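Local coordinates for isoflavone reductase (Medicago sativa, PDB 2GAS), which reduces achiral isoflavones to chiral isoflavanones with NADPH, on the way to the pterocarpan phytoalexin medicarpin of alfalfa, at residues Gly114-Val117 against Asp118-Asp121; Ile136-Val139 against Ile140-Glu143. One frame throughout, in Å; residues are numbered along the deposited sequence.

Overall arrangement
Contact 1 comes first along the chain, in the loop that leaves strand 107-109 of the parallel Rossmann-type sheet; contact 2 follows on helix 126-143, into which that loop leads. Their centres are about 16 Å apart, yet side chains join them directly. Asp116 OD1 meets Arg137 NH1 at 2.8 Å, Asp118 OD1 meets Arg138 NH2 at 2.8 Å, and Val117 CG2 packs on Arg137 NE at 3.3 Å. Arg137 probably contacts NADP(+), and Lys133, the inferred proton acceptor, lies on the same helix, its side chain about 4 Å from that of Val117 at the nearest atoms. The salt bridges therefore fasten the loop to the helix beside the inferred active site.

Contact 1 (Gly114-Val117 against Asp118-Asp121); sequences GLDV and DRHD
Asp116 OD1 is gripped by two donors, the backbone N-H of Asp118 and, from helix 126-143, Arg137, while the other carboxylate oxygen, OD2, takes NH1 of Arg119. Asp116 opens a type I beta turn, Asp116 to Arg119, closed by Arg119 N giving to Asp116 O at 2.8 Å. In that turn the Asp116 OD1 to Asp118 N bond, 3.0 Å long and nearly straight at 164°, is the side-chain to backbone link of an Asx turn. It becomes possible because CG of Asp116 stands opposite its own backbone N (chi1 -178°), which swings the carboxylate over the chain ahead; the donor meets OD1 from above the carboxylate plane. The salt bridge Asp116 OD2 to Arg119 NH1, 2.8 Å, is more bent at the hydrogen; the two planes stand 77° apart, and NH1 alone of the Arg119 side-chain nitrogens bonds to Asp116. Arg119 NH2 pairs with Asp284. A water accepts from Asp116 N at 2.8 Å and sits 3.0 Å from Arg119 O. The residues flanking the turn also meet, Leu115 CD1 packing on His120 CB at 3.8 Å. The His120 ring, which meets Phe130 edge-to-face, donates from ND1 within its own plane back to Val117 O inside the turn, 3.2 Å away and approached from above the carbonyl plane.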
ATOM      1  N   GLY A 114       2.739   0.510  -2.285  1.00 16.12           N
ATOM      2  CA  GLY A 114       3.719  -0.555  -2.332  1.00 16.98           C
ATOM      3  C   GLY A 114       5.086   0.076  -2.487  1.00 16.52           C
ATOM      4  O   GLY A 114       5.345   1.154  -1.954  1.00 17.02           O
ATOM      5  N   LEU A 115       5.973  -0.586  -3.214  1.00 16.71           N
ATOM      6  CA  LEU A 115       7.307  -0.035  -3.421  1.00 15.63           C
ATOM      7  C   LEU A 115       7.217   1.127  -4.405  1.00 15.42           C
ATOM      8  O   LEU A 115       6.154   1.395  -4.967  1.00 15.90           O
ATOM      9  CB  LEU A 115       8.251  -1.108  -3.982  1.00 17.38           C
ATOM     10  CG  LEU A 115       8.155  -1.429  -5.480  1.00 20.35           C
ATOM     11  CD1 LEU A 115       9.222  -2.445  -5.842  1.00 22.00           C
ATOM     12  CD2 LEU A 115       6.774  -1.963  -5.817  1.00 22.44           C
ATOM     13  N   ASP A 116       8.323   1.833  -4.604  1.00 15.42           N
ATOM     14  CA  ASP A 116       8.342   2.924  -5.572  1.00 16.77           C
ATOM     15  C   ASP A 116       8.553   2.226  -6.921  1.00 17.60           C
ATOM     16  O   ASP A 116       9.652   1.752  -7.209  1.00 18.14           O
ATOM     17  CB  ASP A 116       9.500   3.885  -5.283  1.00 17.10           C
ATOM     18  CG  ASP A 116       9.527   5.054  -6.240  1.00 16.90           C
ATOM     19  OD1 ASP A 116       8.820   4.979  -7.263  1.00 17.05           O
ATOM     20  OD2 ASP A 116      10.249   6.041  -5.982  1.00 17.54           O
ATOM     21  N   VAL A 117       7.505   2.163  -7.742  1.00 17.62           N
ATOM     22  CA  VAL A 117       7.602   1.469  -9.025  1.00 17.83           C
ATOM     23  C   VAL A 117       8.550   2.077 -10.051  1.00 18.94           C
ATOM     24  O   VAL A 117       8.779   1.487 -11.110  1.00 18.55           O
ATOM     25  CB  VAL A 117       6.204   1.261  -9.666  1.00 15.17           C
ATOM     26  CG1 VAL A 117       5.353   0.387  -8.764  1.00 15.89           C
ATOM     27  CG2 VAL A 117       5.522   2.601  -9.915  1.00 16.55           C
ATOM     28  N   ASP A 118       9.105   3.245  -9.750  1.00 18.22           N
ATOM     29  CA  ASP A 118      10.070   3.857 -10.662  1.00 18.24           C
ATOM     30  C   ASP A 118      11.472   3.523 -10.162  1.00 19.96           C
ATOM     31  O   ASP A 118      12.472   3.961 -10.732  1.00 19.23           O
ATOM     32  CB  ASP A 118       9.871   5.372 -10.731  1.00 18.66           C
ATOM     33  CG  ASP A 118       8.748   5.768 -11.677  1.00 19.44           C
ATOM     34  OD1 ASP A 118       8.138   6.833 -11.463  1.00 20.53           O
ATOM     35  OD2 ASP A 118       8.488   5.016 -12.643  1.00 21.20           O
ATOM     36  N   ARG A 119      11.525   2.732  -9.093  1.00 19.46           N
ATOM     37  CA  ARG A 119      12.782   2.307  -8.479  1.00 20.22           C
ATOM     38  C   ARG A 119      12.789   0.822  -8.126  1.00 21.54           C
ATOM     39  O   ARG A 119      12.719   0.454  -6.947  1.00 21.62           O
ATOM     40  CB  ARG A 119      13.049   3.095  -7.197  1.00 21.11           C
ATOM     41  CG  ARG A 119      13.369   4.559  -7.378  1.00 21.05           C
ATOM     42  CD  ARG A 119      13.739   5.139  -6.022  1.00 21.27           C
ATOM     43  NE  ARG A 119      14.371   6.448  -6.116  1.00 23.09           N
ATOM     44  CZ  ARG A 119      13.761   7.598  -5.856  1.00 22.52           C
ATOM     45  NH1 ARG A 119      12.492   7.611  -5.483  1.00 22.22           N
ATOM     46  NH2 ARG A 119      14.431   8.737  -5.958  1.00 25.23           N
ATOM     47  N   HIS A 120      12.878  -0.039  -9.131  1.00 21.56           N
ATOM     48  CA  HIS A 120      12.907  -1.468  -8.859  1.00 21.99           C
ATOM     49  C   HIS A 120      13.747  -2.211  -9.888  1.00 22.97           C
ATOM     50  O   HIS A 120      14.064  -1.683 -10.954  1.00 22.13           O
ATOM     51  CB  HIS A 120      11.492  -2.053  -8.857  1.00 23.18           C
ATOM     52  CG  HIS A 120      10.953  -2.331 -10.227  1.00 23.43           C
ATOM     53  ND1 HIS A 120      10.124  -1.454 -10.895  1.00 25.29           N
ATOM     54  CD2 HIS A 120      11.148  -3.377 -11.063  1.00 22.86           C
ATOM     55  CE1 HIS A 120       9.831  -1.952 -12.084  1.00 23.18           C
ATOM     56  NE2 HIS A 120      10.440  -3.116 -12.210  1.00 26.25           N
ATOM     57  N   ASP A 121      14.099  -3.446  -9.553  1.00 23.72           N
ATOM     58  CA  ASP A 121      14.893  -4.299 -10.434  1.00 26.59           C
ATOM     59  C   ASP A 121      14.268  -5.689 -10.366  1.00 25.09           C
ATOM     60  O   ASP A 121      14.976  -6.699 -10.373  1.00 25.58           O
ATOM     61  CB  ASP A 121      16.341  -4.367  -9.941  1.00 31.57           C
ATOM     62  CG  ASP A 121      17.033  -3.017  -9.955  1.00 36.57           C
ATOM     63  OD1 ASP A 121      17.365  -2.533 -11.055  1.00 40.52           O
ATOM     64  OD2 ASP A 121      17.242  -2.436  -8.866  1.00 41.02           O
TER
HETATM   65  O   HOH W   1      10.925   0.773  -4.599  1.00 19.33           O

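Contact 2 (Ile136-Val139 against Ile140-Glu143); sequences IRRV and IEAE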
ATOM      1  N   ILE A 136       0.762   4.104 -15.420  1.00 18.13           N
ATOM      2  CA  ILE A 136      -0.296   4.972 -14.928  1.00 18.48           C
ATOM      3  C   ILE A 136       0.302   6.286 -14.426  1.00 18.08           C
ATOM      4  O   ILE A 136      -0.286   7.353 -14.604  1.00 17.45           O
ATOM      5  CB  ILE A 136      -1.110   4.267 -13.826  1.00 19.18           C
ATOM      6  CG1 ILE A 136      -1.982   3.192 -14.480  1.00 21.83           C
ATOM      7  CG2 ILE A 136      -1.975   5.265 -13.068  1.00 18.44           C
ATOM      8  CD1 ILE A 136      -2.929   2.539 -13.549  1.00 28.40           C
ATOM      9  N   ARG A 137       1.478   6.218 -13.810  1.00 17.12           N
ATOM     10  CA  ARG A 137       2.132   7.437 -13.347  1.00 15.82           C
ATOM     11  C   ARG A 137       2.386   8.342 -14.551  1.00 16.24           C
ATOM     12  O   ARG A 137       2.152   9.544 -14.487  1.00 17.17           O
ATOM     13  CB  ARG A 137       3.478   7.137 -12.686  1.00 15.36           C
ATOM     14  CG  ARG A 137       3.385   6.439 -11.359  1.00 15.28           C
ATOM     15  CD  ARG A 137       4.760   6.396 -10.710  1.00 14.59           C
ATOM     16  NE  ARG A 137       4.714   5.790  -9.380  1.00 15.23           N
ATOM     17  CZ  ARG A 137       5.749   5.743  -8.557  1.00 16.29           C
ATOM     18  NH1 ARG A 137       6.912   6.272  -8.923  1.00 15.88           N
ATOM     19  NH2 ARG A 137       5.627   5.150  -7.376  1.00 15.82           N
ATOM     20  N   ARG A 138       2.863   7.754 -15.643  1.00 17.38           N
ATOM     21  CA  ARG A 138       3.154   8.525 -16.845  1.00 17.64           C
ATOM     22  C   ARG A 138       1.905   9.204 -17.399  1.00 17.44           C
ATOM     23  O   ARG A 138       1.976  10.339 -17.875  1.00 16.87           O
ATOM     24  CB  ARG A 138       3.795   7.629 -17.914  1.00 19.50           C
ATOM     25  CG  ARG A 138       5.124   6.977 -17.486  1.00 19.49           C
ATOM     26  CD  ARG A 138       6.210   7.996 -17.152  1.00 20.73           C
ATOM     27  NE  ARG A 138       6.216   8.424 -15.751  1.00 20.31           N
ATOM     28  CZ  ARG A 138       6.699   7.696 -14.745  1.00 20.92           C
ATOM     29  NH1 ARG A 138       7.215   6.493 -14.972  1.00 20.70           N
ATOM     30  NH2 ARG A 138       6.694   8.187 -13.511  1.00 19.99           N
ATOM     31  N   VAL A 139       0.763   8.519 -17.333  1.00 16.79           N
ATOM     32  CA  VAL A 139      -0.487   9.100 -17.821  1.00 16.65           C
ATOM     33  C   VAL A 139      -0.856  10.298 -16.951  1.00 18.14           C
ATOM     34  O   VAL A 139      -1.195  11.367 -17.453  1.00 18.34           O
ATOM     35  CB  VAL A 139      -1.646   8.085 -17.773  1.00 16.58           C
ATOM     36  CG1 VAL A 139      -2.947   8.767 -18.185  1.00 17.79           C
ATOM     37  CG2 VAL A 139      -1.351   6.914 -18.698  1.00 19.01           C
ATOM     38  N   ILE A 140      -0.791  10.100 -15.637  1.00 16.83           N
ATOM     39  CA  ILE A 140      -1.099  11.152 -14.674  1.00 17.09           C
ATOM     40  C   ILE A 140      -0.220  12.384 -14.903  1.00 16.76           C
ATOM     41  O   ILE A 140      -0.708  13.516 -14.926  1.00 18.29           O
ATOM     42  CB  ILE A 140      -0.877  10.632 -13.235  1.00 15.54           C
ATOM     43  CG1 ILE A 140      -1.920   9.563 -12.910  1.00 16.61           C
ATOM     44  CG2 ILE A 140      -0.919  11.789 -12.243  1.00 17.92           C
ATOM     45  CD1 ILE A 140      -1.653   8.835 -11.604  1.00 17.29           C
ATOM     46  N   GLU A 141       1.076  12.161 -15.074  1.00 16.94           N
ATOM     47  CA  GLU A 141       2.007  13.256 -15.296  1.00 17.17           C
ATOM     48  C   GLU A 141       1.758  13.953 -16.628  1.00 17.80           C
ATOM     49  O   GLU A 141       1.784  15.180 -16.707  1.00 20.46           O
ATOM     50  CB  GLU A 141       3.435  12.727 -15.208  1.00 18.78           C
ATOM     51  CG  GLU A 141       3.749  12.194 -13.813  1.00 18.83           C
ATOM     52  CD  GLU A 141       4.930  11.248 -13.781  1.00 20.14           C
ATOM     53  OE1 GLU A 141       5.144  10.604 -12.732  1.00 18.83           O
ATOM     54  OE2 GLU A 141       5.642  11.140 -14.798  1.00 20.46           O
ATOM     55  N   ALA A 142       1.503  13.171 -17.667  1.00 19.09           N
ATOM     56  CA  ALA A 142       1.242  13.744 -18.982  1.00 20.42           C
ATOM     57  C   ALA A 142      -0.034  14.594 -18.965  1.00 21.66           C
ATOM     58  O   ALA A 142      -0.081  15.671 -19.566  1.00 23.15           O
ATOM     59  CB  ALA A 142       1.122  12.626 -20.020  1.00 19.01           C
ATOM     60  N   GLU A 143      -1.059  14.111 -18.267  1.00 21.25           N
ATOM     61  CA  GLU A 143      -2.344  14.805 -18.178  1.00 23.12           C
ATOM     62  C   GLU A 143      -2.342  16.029 -17.262  1.00 23.71           C
ATOM     63  O   GLU A 143      -3.299  16.801 -17.255  1.00 24.27           O
ATOM     64  CB  GLU A 143      -3.433  13.834 -17.712  1.00 26.41           C
ATOM     65  CG  GLU A 143      -3.761  12.724 -18.701  1.00 30.89           C
ATOM     66  CD  GLU A 143      -4.542  13.210 -19.917  1.00 34.45           C
ATOM     67  OE1 GLU A 143      -4.931  12.364 -20.751  1.00 36.40           O
ATOM     68  OE2 GLU A 143      -4.765  14.433 -20.043  1.00 35.54           O
TER
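Ile136 and Ile140 meet on the buried side, Ile136 CG2 lying 3.9 Å from Ile140 CD1, with the two side chains crossing at a slant. CG1 of Ile140 also lies against the carbonyl, 3.2 Å from Ile136 O; Ile96 of helix 92-102 packs on Ile140, and Gln92 on Ile136. On the outer side, Arg138 and Glu141 run alongside each other and point the same way. The arginine, bent at chi2 (-61°) and chi3 (89°), brings its guanidinium back to a side-on grip with two nitrogens: NE reaches Glu141 OE2 at 2.9 Å and NH2 reaches Glu141 OE1 at 3.0 Å. This is an i to i+3 salt bridge on helix 126-143, whose alpha-helical bonds include the straight Ile140 N to Ile136 O link (171°). The same turn carries Arg137, which pairs with Glu112 and probably binds the cofactor. NE meets OE2 from above the carboxylate plane, whereas NH2 takes the syn side of OE1. Arg138 NH2 pairs with Asp118 too, and Glu141 OE1 with Tyr149. Arg137 CB rests 3.4 Å above the guanidinium plane of Arg138, toward its rim. At the partly exposed end the side chains meet only loosely: Val139 CG1 and Glu143 CG lie 4.1 Å apart.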